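Local coordinates for protein 2-oxoadipate dioxygenase/decarboxylase, chloroplastic/amyloplastic (Oryza sativa, PDB 6W1K) that catalyses the iron(II)- and O2-dependent decarboxylation and hydroxylation of 2-oxoadipate to D-2-hydroxyglutarate in a D-lysine catabolic pathway of the plastid, at residues S20-V25 and A76-D81; D108-T111 and G117-P120. All coordinates share one frame; numbering follows the deposited sequence.

Contact 1. Residues S20-V25 and A76-D81; sequences SFFRTV and AEFFTD
Three phenylalanines, F22, F78 and F79, carry most of this helix-helix contact, yet neither ring pair across it is a full stack. The F22 and F78 planes are nearly parallel, at 22°, but the rings are slid apart and barely overlap, with centroids 5.6 Å apart. F22 CE1 comes 3.5 Å from F78 CE2. F79 stands steeply to F22, with planes at 77°. Here the rings meet rim to rim, and F79 CD1 lies at the F22 edge, 3.7 Å from F22 CE1. F78 and F79 also touch within their own helix, where F78 CD2 sits over the centre of one F79 face. V25 comes at F78 from the opposite direction and sets CG1 3.5 Å from F78 CZ. With F22 CG anti to the backbone N (chi1 176°), the ring reaches across to the second helix.

The segments run roughly antiparallel, and their axes come no closer than 11.7 Å, a gap the large rings span. The cluster joins helix 16-36 to helix 72-81, and Y84 extends it against F22 and F79. T155 and T159 of helix 154-160 touch V25, and T155 also touches F78. The F79 side chain is about 13 Å from the bound 2-oxoadipic acid, so the cluster is not part of the pocket wall. The contact between the segments is wholly apolar, so it rests on dispersion and on the shielding of F22 and F79, both buried, from water.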
loop_
_atom_site.group_PDB
_atom_site.type_symbol
_atom_site.label_atom_id
_atom_site.label_comp_id
_atom_site.label_asym_id
_atom_site.label_seq_id
_atom_site.Cartn_x
_atom_site.Cartn_y
_atom_site.Cartn_z
ATOM N N SER A 20 13.617 -14.781 -7.766
ATOM C CA SER A 20 14.387 -14.729 -6.516
ATOM C C SER A 20 14.869 -13.320 -6.219
ATOM O O SER A 20 14.777 -12.829 -5.077
ATOM C CB SER A 20 15.596 -15.686 -6.596
ATOM O OG SER A 20 15.150 -17.001 -6.743
ATOM N N PHE A 21 15.440 -12.668 -7.227
ATOM C CA PHE A 21 15.959 -11.321 -7.012
ATOM C C PHE A 21 14.833 -10.351 -6.660
ATOM O O PHE A 21 14.955 -9.554 -5.713
ATOM C CB PHE A 21 16.741 -10.874 -8.251
ATOM C CG PHE A 21 17.247 -9.478 -8.148
ATOM C CD1 PHE A 21 18.184 -9.158 -7.196
ATOM C CD2 PHE A 21 16.741 -8.477 -8.952
ATOM C CE1 PHE A 21 18.623 -7.849 -7.055
ATOM C CE2 PHE A 21 17.176 -7.165 -8.824
ATOM C CZ PHE A 21 18.099 -6.851 -7.863
ATOM N N PHE A 22 13.700 -10.435 -7.368
ATOM C CA PHE A 22 12.573 -9.563 -7.054
ATOM C C PHE A 22 12.139 -9.718 -5.608
ATOM O O PHE A 22 11.874 -8.719 -4.924
ATOM C CB PHE A 22 11.389 -9.850 -7.970
ATOM C CG PHE A 22 10.152 -9.039 -7.627
ATOM C CD1 PHE A 22 10.053 -7.726 -8.020
ATOM C CD2 PHE A 22 9.110 -9.591 -6.900
ATOM C CE1 PHE A 22 8.922 -6.971 -7.719
ATOM C CE2 PHE A 22 7.989 -8.838 -6.583
ATOM C CZ PHE A 22 7.899 -7.537 -6.997
ATOM N N ARG A 23 12.115 -10.948 -5.105
ATOM C CA ARG A 23 11.707 -11.150 -3.719
ATOM C C ARG A 23 12.708 -10.577 -2.719
ATOM O O ARG A 23 12.295 -10.113 -1.648
ATOM C CB ARG A 23 11.474 -12.630 -3.453
ATOM C CG ARG A 23 10.250 -13.151 -4.214
ATOM C CD ARG A 23 10.078 -14.627 -4.047
ATOM N NE ARG A 23 8.980 -15.180 -4.850
ATOM C CZ ARG A 23 7.707 -15.282 -4.440
ATOM N NH1 ARG A 23 7.345 -14.818 -3.238
ATOM N NH2 ARG A 23 6.783 -15.831 -5.236
ATOM N N THR A 24 14.013 -10.587 -3.016
ATOM C CA THR A 24 14.938 -9.918 -2.083
ATOM C C THR A 24 14.689 -8.414 -2.061
ATOM O O THR A 24 14.933 -7.765 -1.037
ATOM C CB THR A 24 16.419 -10.163 -2.416
ATOM O OG1 THR A 24 16.786 -9.457 -3.615
ATOM C CG2 THR A 24 16.716 -11.642 -2.522
ATOM N N VAL A 25 14.229 -7.828 -3.180
ATOM C CA VAL A 25 13.979 -6.394 -3.203
ATOM C C VAL A 25 12.764 -6.053 -2.339
ATOM O O VAL A 25 12.794 -5.103 -1.535
ATOM C CB VAL A 25 13.797 -5.892 -4.654
ATOM C CG1 VAL A 25 13.410 -4.393 -4.660
ATOM C CG2 VAL A 25 15.073 -6.050 -5.502
ATOM N N ALA A 76 6.534 2.238 -11.279
ATOM C CA ALA A 76 5.862 1.186 -12.034
ATOM C C ALA A 76 6.829 0.428 -12.918
ATOM O O ALA A 76 6.646 -0.762 -13.138
ATOM C CB ALA A 76 4.759 1.738 -12.917
ATOM N N GLU A 77 7.841 1.111 -13.455
ATOM C CA GLU A 77 8.788 0.474 -14.372
ATOM C C GLU A 77 9.565 -0.665 -13.704
ATOM O O GLU A 77 9.900 -1.667 -14.354
ATOM C CB GLU A 77 9.751 1.538 -14.893
ATOM C CG GLU A 77 10.512 1.172 -16.133
ATOM C CD GLU A 77 11.708 2.103 -16.384
ATOM O OE1 GLU A 77 12.658 1.640 -17.058
ATOM O OE2 GLU A 77 11.709 3.273 -15.901
ATOM N N PHE A 78 9.919 -0.504 -12.432
ATOM C CA PHE A 78 10.529 -1.611 -11.712
ATOM C C PHE A 78 9.621 -2.833 -11.730
ATOM O O PHE A 78 10.055 -3.939 -12.092
ATOM C CB PHE A 78 10.827 -1.211 -10.261
ATOM C CG PHE A 78 11.213 -2.392 -9.385
ATOM C CD1 PHE A 78 12.403 -3.057 -9.590
ATOM C CD2 PHE A 78 10.354 -2.831 -8.394
ATOM C CE1 PHE A 78 12.776 -4.155 -8.793
ATOM C CE2 PHE A 78 10.705 -3.920 -7.592
ATOM C CZ PHE A 78 11.907 -4.600 -7.805
ATOM N N PHE A 79 8.358 -2.655 -11.323
ATOM C CA PHE A 79 7.456 -3.803 -11.193
ATOM C C PHE A 79 7.151 -4.423 -12.546
ATOM O O PHE A 79 7.109 -5.661 -12.662
ATOM C CB PHE A 79 6.167 -3.424 -10.438
ATOM C CG PHE A 79 6.426 -3.079 -9.009
ATOM C CD1 PHE A 79 6.720 -4.081 -8.087
ATOM C CD2 PHE A 79 6.447 -1.758 -8.585
ATOM C CE1 PHE A 79 7.010 -3.802 -6.811
ATOM C CE2 PHE A 79 6.767 -1.476 -7.293
ATOM C CZ PHE A 79 7.042 -2.498 -6.402
ATOM N N THR A 80 6.970 -3.605 -13.599
ATOM C CA THR A 80 6.742 -4.191 -14.921
ATOM C C THR A 80 8.004 -4.846 -15.491
ATOM O O THR A 80 7.888 -5.789 -16.279
ATOM C CB THR A 80 6.182 -3.162 -15.921
ATOM O OG1 THR A 80 7.063 -2.042 -16.043
ATOM C CG2 THR A 80 4.800 -2.680 -15.437
ATOM N N ASP A 81 9.208 -4.398 -15.099
ATOM C CA ASP A 81 10.424 -5.149 -15.418
ATOM C C ASP A 81 10.403 -6.564 -14.802
ATOM O O ASP A 81 10.992 -7.493 -15.345
ATOM C CB ASP A 81 11.661 -4.406 -14.906
ATOM C CG ASP A 81 12.063 -3.192 -15.761
ATOM O OD1 ASP A 81 11.554 -2.999 -16.884
ATOM O OD2 ASP A 81 12.917 -2.423 -15.254
#

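Contact 2. Residues D108-T111 and G117-P120; sequences DGYT and GPLP
Y110 lays one face of its ring against the peptide between G117 and P118 and on the proline ring that follows. The side chain starts with CB, 3.6 Å from G117 O. Its CG comes next, 3.6 Å from G117 C and close to P118 N. A chi1 of 60° puts CG between the backbone N and the carbonyl carbon of Y110, and from there the ring extends over the second segment. The two sides of the ring then meet different atoms. CD2 passes G117 CA at 3.7 Å, while CD1 faces P118 CA. Farther out, CE1 nears P118 CB, and CE2 is 3.5 Å from P118 CD.

This is a CH-pi contact of proline on tyrosine. P118 CD lies 3.7 Å from the Y110 ring centroid and only 18° off the ring normal, so it sits over the face. Both segments belong to the one long connection between strands 97-103 and 121-127, and the contact folds that connection back on itself. The G117 backbone lies close under the tyrosine.

At the tip, CZ is 3.6 Å from P118 CD, and OH ends near the same carbon. R202 touches both Y110 and P118. N107 OD1 accepts a hydrogen bond from L119 N, just past the proline, and so ties the residue just before 108-111 to the returning half of the loop.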
loop_
_atom_site.group_PDB
_atom_site.type_symbol
_atom_site.label_atom_id
_atom_site.label_comp_id
_atom_site.label_asym_id
_atom_site.label_seq_id
_atom_site.Cartn_x
_atom_site.Cartn_y
_atom_site.Cartn_z
ATOM N N ASP A 108 3.161 -19.715 -9.145
ATOM C CA ASP A 108 2.440 -20.796 -8.475
ATOM C C ASP A 108 3.329 -21.696 -7.627
ATOM O O ASP A 108 2.799 -22.555 -6.904
ATOM C CB ASP A 108 1.714 -21.685 -9.494
ATOM C CG ASP A 108 0.623 -20.941 -10.252
ATOM O OD1 ASP A 108 0.359 -21.286 -11.425
ATOM O OD2 ASP A 108 0.033 -20.006 -9.675
ATOM N N GLY A 109 4.651 -21.561 -7.723
ATOM C CA GLY A 109 5.548 -22.414 -6.969
ATOM C C GLY A 109 6.202 -21.779 -5.751
ATOM O O GLY A 109 7.190 -22.308 -5.229
ATOM N N TYR A 110 5.663 -20.666 -5.263
ATOM C CA TYR A 110 6.223 -20.066 -4.059
ATOM C C TYR A 110 6.275 -21.095 -2.935
ATOM O O TYR A 110 5.435 -21.990 -2.842
ATOM C CB TYR A 110 5.389 -18.861 -3.629
ATOM C CG TYR A 110 3.961 -19.173 -3.308
ATOM C CD1 TYR A 110 2.973 -19.010 -4.262
ATOM C CD2 TYR A 110 3.590 -19.610 -2.050
ATOM C CE1 TYR A 110 1.661 -19.273 -3.970
ATOM C CE2 TYR A 110 2.273 -19.892 -1.753
ATOM C CZ TYR A 110 1.312 -19.707 -2.716
ATOM O OH TYR A 110 -0.006 -19.984 -2.446
ATOM N N THR A 111 7.266 -20.957 -2.059
ATOM C CA THR A 111 7.474 -21.920 -0.989
ATOM C C THR A 111 7.304 -21.371 0.426
ATOM O O THR A 111 7.408 -22.146 1.386
ATOM C CB THR A 111 8.885 -22.525 -1.113
ATOM O OG1 THR A 111 9.857 -21.476 -1.096
ATOM C CG2 THR A 111 9.034 -23.312 -2.418
ATOM N N GLY A 117 5.773 -15.698 -0.169
ATOM C CA GLY A 117 4.518 -16.351 -0.446
ATOM C C GLY A 117 3.995 -15.871 -1.777
ATOM O O GLY A 117 4.761 -15.441 -2.645
ATOM N N PRO A 118 2.682 -15.929 -1.970
ATOM C CA PRO A 118 2.114 -15.419 -3.225
ATOM C C PRO A 118 2.497 -13.952 -3.380
ATOM O O PRO A 118 2.401 -13.168 -2.441
ATOM C CB PRO A 118 0.605 -15.622 -3.053
ATOM C CG PRO A 118 0.386 -15.870 -1.604
ATOM C CD PRO A 118 1.653 -16.491 -1.079
ATOM N N LEU A 119 2.977 -13.598 -4.556
ATOM C CA LEU A 119 3.471 -12.245 -4.760
ATOM C C LEU A 119 2.340 -11.235 -4.604
ATOM O O LEU A 119 1.205 -11.495 -5.039
ATOM C CB LEU A 119 4.085 -12.103 -6.143
ATOM C CG LEU A 119 5.467 -12.692 -6.380
ATOM C CD1 LEU A 119 5.729 -12.561 -7.881
ATOM C CD2 LEU A 119 6.571 -12.058 -5.528
ATOM N N PRO A 120 2.606 -10.082 -3.998
ATOM C CA PRO A 120 1.530 -9.117 -3.756
ATOM C C PRO A 120 1.215 -8.295 -4.998
ATOM O O PRO A 120 2.065 -8.087 -5.871
ATOM C CB PRO A 120 2.101 -8.240 -2.638
ATOM C CG PRO A 120 3.617 -8.218 -2.906
ATOM C CD PRO A 120 3.893 -9.661 -3.383
#

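How the contacts relate
From the N terminus, the chain first runs through helix 16-36, which supplies 20-25. It then passes through helix 38-51 and strand 57-65 before helix 72-81 brings 76-81 back, so contact 1 closes a loop of 50 residues. Strands 85-92 and 97-103 follow. Contact 2 then closes a loop of only five residues before strand 121-127. The two are in series, neither nested nor crossed. Helix 16-36 joins them, because R23 of segment 20-25 reaches contact 2. R23 NH1 makes a probable hydrogen bond of 2.7 Å to G117 O, and F22 and R23 pack on L119. Together they tie the N-terminal helix to helix 72-81 and to the loop entering strand 121-127 of the central sheet.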